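PDB 4YOK: putative flagellar protein FliS from Parabacteroides merdae ATCC 43184, which is of unknown function but pairs a prealbumin-like (transthyretin-type) N-terminal domain with what is probably a C-terminal E-set-like beta domain. Local coordinates for residues 133-138 against 195-200. Residues are numbered along the deposited sequence; the frame is centred on the assembly and turned at random.
Sequences RVMLLL and AIYSPV
Leu137 and Tyr197 meet at the rim of the phenol: CD1 of Leu137 lies close to the ring plane, 3.7 Å from CE2 of Tyr197, and the two side chains cross at about a right angle. A second touch lies beside it, where the terminal methyl CE of the selenomethionine at Met135 reaches to 3.6 Å from CB of Ala195. The bend in the Met135 chain at its last torsion (chi3 -81°) turns this methyl toward the alanine, and it also passes within 4.4 Å of Tyr197 OH. No hydrogen bond joins the two segments, and their closest CA atoms, those of Met135 and Tyr197, stand 9.0 Å apart; the interface, 128 Å² summed over both sides, is side-chain packing, mostly between apolar atoms.

What holds these groups lies one shell out. The Tyr197 hydroxyl is hydrogen-bonded to the backbone N of Asp146, which restrains the far end of the ring, and the Tyr197 side chain also rests against Arg184. Backbone hydrogen bonds from Met135 to Gly186 and from Leu137 to Arg184 set residues 133-138 against strand 182-189. On the other flank, Met135 and Leu137 both touch Arg152 of strand 151-155. Ser198 OG accepts a hydrogen bond from Val185 N and donates one to Pro199 O, the former tying residues 195-200 to strand 182-189.

The contact thus illustrates next-nearest-neighbour packing in an antiparallel sheet, two strands bridging across one face of the strand between them, here in the C-terminal beta domain, whose sequence family belongs to the E-set clan.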
loop_
_atom_site.group_PDB
_atom_site.type_symbol
_atom_site.label_atom_id
_atom_site.label_comp_id
_atom_site.label_asym_id
_atom_site.label_seq_id
_atom_site.Cartn_x
_atom_site.Cartn_y
_atom_site.Cartn_z
ATOM N N ARG A 133 0.374 -11.167 -10.483
ATOM C CA ARG A 133 -0.889 -11.710 -10.009
ATOM C C ARG A 133 -1.820 -10.613 -9.534
ATOM O O ARG A 133 -1.378 -9.523 -9.164
ATOM C CB ARG A 133 -0.704 -12.772 -8.893
ATOM C CG ARG A 133 -0.051 -12.294 -7.624
ATOM C CD ARG A 133 -0.014 -13.428 -6.621
ATOM N NE ARG A 133 0.591 -13.011 -5.359
ATOM C CZ ARG A 133 1.817 -13.342 -4.965
ATOM N NH1 ARG A 133 2.580 -14.117 -5.724
ATOM N NH2 ARG A 133 2.282 -12.916 -3.797
ATOM N N VAL A 134 -3.112 -10.924 -9.580
ATOM C CA VAL A 134 -4.199 -10.096 -9.076
ATOM C C VAL A 134 -4.839 -10.901 -7.933
ATOM O O VAL A 134 -5.057 -12.115 -8.067
ATOM C CB VAL A 134 -5.183 -9.715 -10.201
ATOM C CG1 VAL A 134 -6.362 -8.940 -9.649
ATOM C CG2 VAL A 134 -4.464 -8.895 -11.277
HETATM N N MSE A 135 -5.135 -10.234 -6.825
HETATM C CA MSE A 135 -5.667 -10.910 -5.636
HETATM C C MSE A 135 -6.980 -10.299 -5.181
HETATM O O MSE A 135 -7.107 -9.072 -5.094
HETATM C CB MSE A 135 -4.646 -10.851 -4.470
HETATM C CG MSE A 135 -3.309 -11.490 -4.816
HETATM SE SE MSE A 135 -2.005 -11.093 -3.435
HETATM C CE MSE A 135 -1.548 -9.247 -4.118
ATOM N N LEU A 136 -7.955 -11.167 -4.909
ATOM C CA LEU A 136 -9.266 -10.819 -4.352
ATOM C C LEU A 136 -9.199 -11.215 -2.898
ATOM O O LEU A 136 -8.860 -12.360 -2.604
ATOM C CB LEU A 136 -10.397 -11.530 -5.116
ATOM C CG LEU A 136 -11.077 -10.704 -6.218
ATOM C CD1 LEU A 136 -10.097 -10.204 -7.263
ATOM C CD2 LEU A 136 -12.254 -11.440 -6.825
ATOM N N LEU A 137 -9.410 -10.251 -1.984
ATOM C CA LEU A 137 -9.252 -10.475 -0.553
ATOM C C LEU A 137 -10.452 -10.077 0.265
ATOM O O LEU A 137 -11.118 -9.076 -0.037
ATOM C CB LEU A 137 -8.041 -9.645 -0.038
ATOM C CG LEU A 137 -6.717 -9.802 -0.787
ATOM C CD1 LEU A 137 -5.772 -8.623 -0.508
ATOM C CD2 LEU A 137 -6.059 -11.136 -0.463
ATOM N N LEU A 138 -10.704 -10.839 1.344
ATOM C CA LEU A 138 -11.712 -10.515 2.346
ATOM C C LEU A 138 -11.064 -10.613 3.720
ATOM O O LEU A 138 -10.188 -11.462 3.932
ATOM C CB LEU A 138 -12.966 -11.408 2.293
ATOM C CG LEU A 138 -13.840 -11.304 1.029
ATOM C CD1 LEU A 138 -14.805 -12.493 0.936
ATOM C CD2 LEU A 138 -14.630 -9.986 1.002
ATOM N N ALA A 195 2.681 -5.603 -3.488
ATOM C CA ALA A 195 1.589 -5.224 -4.387
ATOM C C ALA A 195 1.078 -3.807 -4.088
ATOM O O ALA A 195 1.338 -3.242 -3.005
ATOM C CB ALA A 195 0.430 -6.219 -4.219
ATOM N N ILE A 196 0.298 -3.259 -5.040
ATOM C CA ILE A 196 -0.503 -2.037 -4.866
ATOM C C ILE A 196 -1.922 -2.546 -4.673
ATOM O O ILE A 196 -2.274 -3.611 -5.198
ATOM C CB ILE A 196 -0.365 -1.006 -6.025
ATOM C CG1 ILE A 196 -0.949 0.387 -5.601
ATOM C CG2 ILE A 196 -0.986 -1.518 -7.326
ATOM C CD1 ILE A 196 -0.038 1.521 -5.795
ATOM N N TYR A 197 -2.712 -1.844 -3.884
ATOM C CA TYR A 197 -4.066 -2.279 -3.583
ATOM C C TYR A 197 -5.095 -1.195 -3.868
ATOM O O TYR A 197 -4.770 -0.028 -4.097
ATOM C CB TYR A 197 -4.140 -2.657 -2.087
ATOM C CG TYR A 197 -3.269 -3.822 -1.643
ATOM C CD1 TYR A 197 -1.934 -3.631 -1.297
ATOM C CD2 TYR A 197 -3.800 -5.107 -1.525
ATOM C CE1 TYR A 197 -1.139 -4.696 -0.875
ATOM C CE2 TYR A 197 -3.013 -6.181 -1.119
ATOM C CZ TYR A 197 -1.681 -5.970 -0.804
ATOM O OH TYR A 197 -0.916 -7.008 -0.376
ATOM N N SER A 198 -6.355 -1.584 -3.815
ATOM C CA SER A 198 -7.479 -0.668 -3.794
ATOM C C SER A 198 -7.637 -0.177 -2.348
ATOM O O SER A 198 -7.062 -0.800 -1.451
ATOM C CB SER A 198 -8.747 -1.419 -4.219
ATOM O OG SER A 198 -9.129 -2.393 -3.254
ATOM N N PRO A 199 -8.445 0.858 -2.045
ATOM C CA PRO A 199 -8.789 1.102 -0.627
ATOM C C PRO A 199 -9.546 -0.110 -0.076
ATOM O O PRO A 199 -10.109 -0.903 -0.854
ATOM C CB PRO A 199 -9.755 2.308 -0.695
ATOM C CG PRO A 199 -9.552 2.900 -2.046
ATOM C CD PRO A 199 -9.200 1.764 -2.941
ATOM N N VAL A 200 -9.568 -0.268 1.246
ATOM C CA VAL A 200 -10.351 -1.323 1.884
ATOM C C VAL A 200 -11.796 -0.836 1.880
ATOM O O VAL A 200 -12.026 0.330 2.213
ATOM C CB VAL A 200 -9.824 -1.606 3.316
ATOM C CG1 VAL A 200 -10.739 -2.568 4.092
ATOM C CG2 VAL A 200 -8.398 -2.117 3.275
#